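Local coordinates for sensory box/GGDEF family protein (Caulobacter crescentus, PDB 4YME) that probably makes or senses the second messenger cyclic di-GMP through this GGDEF (diguanylate cyclase-type) domain, one part of a longer membrane-bound signalling protein, at residues H51-L54 against A55-L59; M143-A146 against D147-L150. All blocks are in the same frame, centred on the assembly; numbering follows the deposited sequence.

Contact 1: H51-L54 against A55-L59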
loop_
_atom_site.group_PDB
_atom_site.type_symbol
_atom_site.label_atom_id
_atom_site.label_comp_id
_atom_site.label_asym_id
_atom_site.label_seq_id
_atom_site.Cartn_x
_atom_site.Cartn_y
_atom_site.Cartn_z
ATOM N N HIS A 51 -4.442 -7.023 -22.577
ATOM C CA HIS A 51 -4.280 -5.718 -23.240
ATOM C C HIS A 51 -2.857 -5.154 -23.323
ATOM O O HIS A 51 -2.727 -3.985 -23.677
ATOM C CB HIS A 51 -5.110 -4.657 -22.503
ATOM C CG HIS A 51 -6.537 -5.021 -22.295
ATOM N ND1 HIS A 51 -7.528 -4.631 -23.167
ATOM C CD2 HIS A 51 -7.150 -5.732 -21.320
ATOM C CE1 HIS A 51 -8.692 -5.085 -22.734
ATOM N NE2 HIS A 51 -8.491 -5.759 -21.617
ATOM N N GLY A 52 -1.819 -5.941 -23.002
ATOM C CA GLY A 52 -0.411 -5.541 -23.096
ATOM C C GLY A 52 0.106 -4.779 -21.853
ATOM O O GLY A 52 -0.706 -4.322 -21.039
ATOM N N HIS A 53 1.427 -4.600 -21.776
ATOM C CA HIS A 53 2.127 -4.005 -20.614
ATOM C C HIS A 53 1.658 -2.584 -20.252
ATOM O O HIS A 53 1.622 -2.223 -19.051
ATOM C CB HIS A 53 3.683 -4.046 -20.788
ATOM C CG HIS A 53 4.230 -2.997 -21.720
ATOM N ND1 HIS A 53 4.178 -3.116 -23.096
ATOM C CD2 HIS A 53 4.774 -1.782 -21.471
ATOM C CE1 HIS A 53 4.676 -2.024 -23.651
ATOM N NE2 HIS A 53 5.056 -1.204 -22.683
ATOM N N LEU A 54 1.270 -1.800 -21.244
ATOM C CA LEU A 54 0.790 -0.438 -21.039
ATOM C C LEU A 54 -0.538 -0.427 -20.258
ATOM O O LEU A 54 -0.838 0.553 -19.554
ATOM C CB LEU A 54 0.653 0.344 -22.351
ATOM C CG LEU A 54 2.012 0.504 -23.036
ATOM C CD1 LEU A 54 1.821 0.995 -24.487
ATOM C CD2 LEU A 54 2.948 1.396 -22.255
ATOM N N ALA A 55 -1.309 -1.511 -20.333
ATOM C CA ALA A 55 -2.554 -1.600 -19.545
ATOM C C ALA A 55 -2.230 -1.774 -18.061
ATOM O O ALA A 55 -2.838 -1.101 -17.207
ATOM C CB ALA A 55 -3.402 -2.762 -19.996
ATOM N N GLY A 56 -1.353 -2.702 -17.768
ATOM C CA GLY A 56 -0.930 -2.873 -16.360
ATOM C C GLY A 56 -0.322 -1.588 -15.829
ATOM O O GLY A 56 -0.621 -1.174 -14.682
ATOM N N ASP A 57 0.449 -0.883 -16.639
ATOM C CA ASP A 57 1.006 0.415 -16.212
ATOM C C ASP A 57 -0.059 1.442 -15.858
ATOM O O ASP A 57 0.071 2.177 -14.880
ATOM C CB ASP A 57 2.002 0.959 -17.245
ATOM C CG ASP A 57 3.269 0.165 -17.307
ATOM O OD1 ASP A 57 3.493 -0.793 -16.522
ATOM O OD2 ASP A 57 4.081 0.498 -18.226
ATOM N N ALA A 58 -1.124 1.485 -16.637
ATOM C CA ALA A 58 -2.224 2.388 -16.418
ATOM C C ALA A 58 -2.844 2.054 -15.041
ATOM O O ALA A 58 -3.227 2.977 -14.332
ATOM C CB ALA A 58 -3.271 2.212 -17.550
ATOM N N LEU A 59 -2.926 0.762 -14.708
ATOM C CA LEU A 59 -3.448 0.353 -13.395
ATOM C C LEU A 59 -2.581 0.919 -12.303
ATOM O O LEU A 59 -3.094 1.388 -11.276
ATOM C CB LEU A 59 -3.566 -1.172 -13.188
ATOM C CG LEU A 59 -4.564 -1.936 -14.057
ATOM C CD1 LEU A 59 -4.490 -3.411 -13.714
ATOM C CD2 LEU A 59 -5.942 -1.444 -13.923
#
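His51 and Ala55 meet through their beta carbons, CB to CB at 3.6 Å, where the chain leaves helix 44-51 and at once starts helix 53-70. Gly52 is the joint: it breaks the first helix with a positive phi, a conformation that favours glycine. Among the hydrogen bonds, the turn is closed by Ala55 N, which donates to Gly52 O at 3.0 Å from well above the carbonyl plane, 44° out of it, and so does not use a lone pair. From there regular i to i+4 bonding takes over. Asp57 N reaches His53 O at 3.0 Å, nearly straight at 160°, and Ala58 N follows with Leu54 O at 3.1 Å.

The side-chain contacts are looser. Asp57 turns its carboxylate back over the first turn, CG lying 3.4 Å from His53 O, and OD2 comes obliquely to His53 CD2 at 4.0 Å, ring and carboxylate planes almost perpendicular. The imidazole nitrogen NE2 stays farther from that oxygen, so this is proximity and not a salt bridge. His53 takes the rarer chi1 of 77°, its CG between backbone N and carbonyl carbon, and Leu54 CG sits over one face of the ring toward its rim. On the inner side Ala55 is buried against Phe116 and Leu121, residues of the small hairpin 114-116/119-121, while His51 also touches Gln119 and Leu121. Helix 53-70 thus begins directly after a helix-ending glycine, within the Gly-His-x-x-Gly-Asp run (Gly52 to Asp57), a sequence signature of GGDEF domains, on the periphery of the ferredoxin-like fold.

Contact 2: M143-A146 against D147-L150; sequences MANA and DMAL
Asn145 and Met148, the latter a selenomethionine, make the direct side-chain contact of this helical stretch: in the conformer described, the terminal methyl CE of Met148 comes to 3.6 Å from Asn145 ND2, the two chains running across each other at a slant. Met148 starts out extended, with chi1 -176° placing CG opposite the backbone N, and then bends at chi3 (64°), which carries the methyl back toward the preceding turn. This is a van der Waals touch on the outer side of the helix, since the methyl offers ND2 no acceptor; as Asn145 has a second conformer, it is doubtful as a constant feature.

Around that pair several beta carbons rest on carbonyl oxygens one turn back. Asp147 CB lies 3.4 Å from Ala144 O, and Ala149 CB is at the same distance from both Asn145 O and Ala146 O.

Behind them stands the backbone ladder, four consecutive i to i+4 bonds that fix where each side chain leaves the helix. Asp147 N to Met143 O is the longest at 3.1 Å; Ala149 N to Asn145 O and Leu150 N to Ala146 O are both 2.9 Å. Met148 N to Ala144 O is the straightest, at 161°.

Farther out, the strands of the central sheet lie against this helix face. Asn145 OD1 is hydrogen-bonded to Ser130 OG on strand 125-131, which gives the amide in this conformer a partner on the sheet. Buried Ala146 packs on Val36 and Ser130, and Leu150, also buried, on Cys38, Asp40 and Ser126. Asp147 touches Cys38, and its OD1 lies close to like-charged Glu84 OE1, the glutamate of the GGDEF sequence. Regular, amphipathic and laid on the antiparallel sheet, this is the C-terminal helix 139-156 of the ferredoxin-like GGDEF fold.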
loop_
_atom_site.group_PDB
_atom_site.type_symbol
_atom_site.label_atom_id
_atom_site.label_comp_id
_atom_site.label_asym_id
_atom_site.label_seq_id
_atom_site.Cartn_x
_atom_site.Cartn_y
_atom_site.Cartn_z
HETATM N N MSE A 143 7.626 -4.956 7.400
HETATM C CA MSE A 143 7.530 -5.205 5.927
HETATM C C MSE A 143 7.185 -6.617 5.645
HETATM O O MSE A 143 6.268 -6.946 4.830
HETATM C CB MSE A 143 8.905 -5.030 5.268
HETATM C CG MSE A 143 9.281 -3.657 5.043
HETATM SE SE MSE A 143 7.714 -2.830 4.322
HETATM C CE MSE A 143 8.042 -3.204 2.465
ATOM N N ALA A 144 7.992 -7.503 6.237
ATOM C CA ALA A 144 7.870 -8.943 6.012
ATOM C C ALA A 144 6.548 -9.462 6.524
ATOM O O ALA A 144 5.873 -10.268 5.853
ATOM C CB ALA A 144 8.982 -9.687 6.665
ATOM N N ASN A 145 6.183 -9.043 7.725
ATOM C CA ASN A 145 4.940 -9.476 8.385
ATOM C C ASN A 145 3.740 -8.977 7.606
ATOM O O ASN A 145 2.718 -9.680 7.512
ATOM C CB ASN A 145 4.823 -8.924 9.790
ATOM C CG ASN A 145 3.639 -9.490 10.508
ATOM O OD1 ASN A 145 2.539 -8.937 10.455
ATOM N ND2 ASN A 145 3.831 -10.632 11.128
ATOM N N ALA A 146 3.833 -7.782 7.019
ATOM C CA ALA A 146 2.681 -7.268 6.246
ATOM C C ALA A 146 2.529 -8.051 4.964
ATOM O O ALA A 146 1.412 -8.263 4.518
ATOM C CB ALA A 146 2.825 -5.763 5.958
ATOM N N ASP A 147 3.631 -8.496 4.393
ATOM C CA ASP A 147 3.585 -9.303 3.162
ATOM C C ASP A 147 2.979 -10.692 3.467
ATOM O O ASP A 147 2.161 -11.237 2.677
ATOM C CB ASP A 147 5.017 -9.417 2.626
ATOM C CG ASP A 147 5.085 -9.940 1.206
ATOM O OD1 ASP A 147 4.381 -9.360 0.321
ATOM O OD2 ASP A 147 5.897 -10.876 0.979
HETATM N N MSE A 148 3.334 -11.276 4.604
HETATM C CA MSE A 148 2.738 -12.507 5.055
HETATM C C MSE A 148 1.226 -12.311 5.289
HETATM O O MSE A 148 0.400 -13.175 4.914
HETATM C CB MSE A 148 3.419 -12.990 6.310
HETATM C CG MSE A 148 2.997 -14.232 6.798
HETATM SE SE MSE A 148 4.275 -15.099 8.045
HETATM C CE MSE A 148 4.182 -13.796 9.440
ATOM N N ALA A 149 0.868 -11.186 5.896
ATOM C CA ALA A 149 -0.544 -10.870 6.119
ATOM C C ALA A 149 -1.286 -10.731 4.797
ATOM O O ALA A 149 -2.431 -11.149 4.686
ATOM C CB ALA A 149 -0.640 -9.594 6.950
ATOM N N LEU A 150 -0.624 -10.199 3.781
ATOM C CA LEU A 150 -1.212 -10.097 2.437
ATOM C C LEU A 150 -1.457 -11.493 1.882
ATOM O O LEU A 150 -2.553 -11.754 1.365
ATOM C CB LEU A 150 -0.365 -9.257 1.481
ATOM C CG LEU A 150 -0.858 -9.200 0.014
ATOM C CD1 LEU A 150 -2.230 -8.584 -0.125
ATOM C CD2 LEU A 150 0.086 -8.373 -0.780
#

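Both contacts are local, i to i+3 and i+4, in the same GGDEF domain, but on different helices, 53-70 and 139-156, with nearest atoms about 15 Å apart and no touch between them. Contact 1 lies toward the periphery, its centre about 19 Å from the centre of the chain, at a helix start whose buried alanine faces a two-stranded hairpin. Contact 2 is more central, its centre about 11 Å from the centre of the chain, in mid-helix on strands 33-41 and 125-131 of the main sheet. Their chemistry follows: a glycine break at a helix start in 51-59, against a regular mid-helix ladder and an asparagine hydrogen-bonded, in the conformer described, to Ser130 of the sheet. Each combines buried and exposed residues.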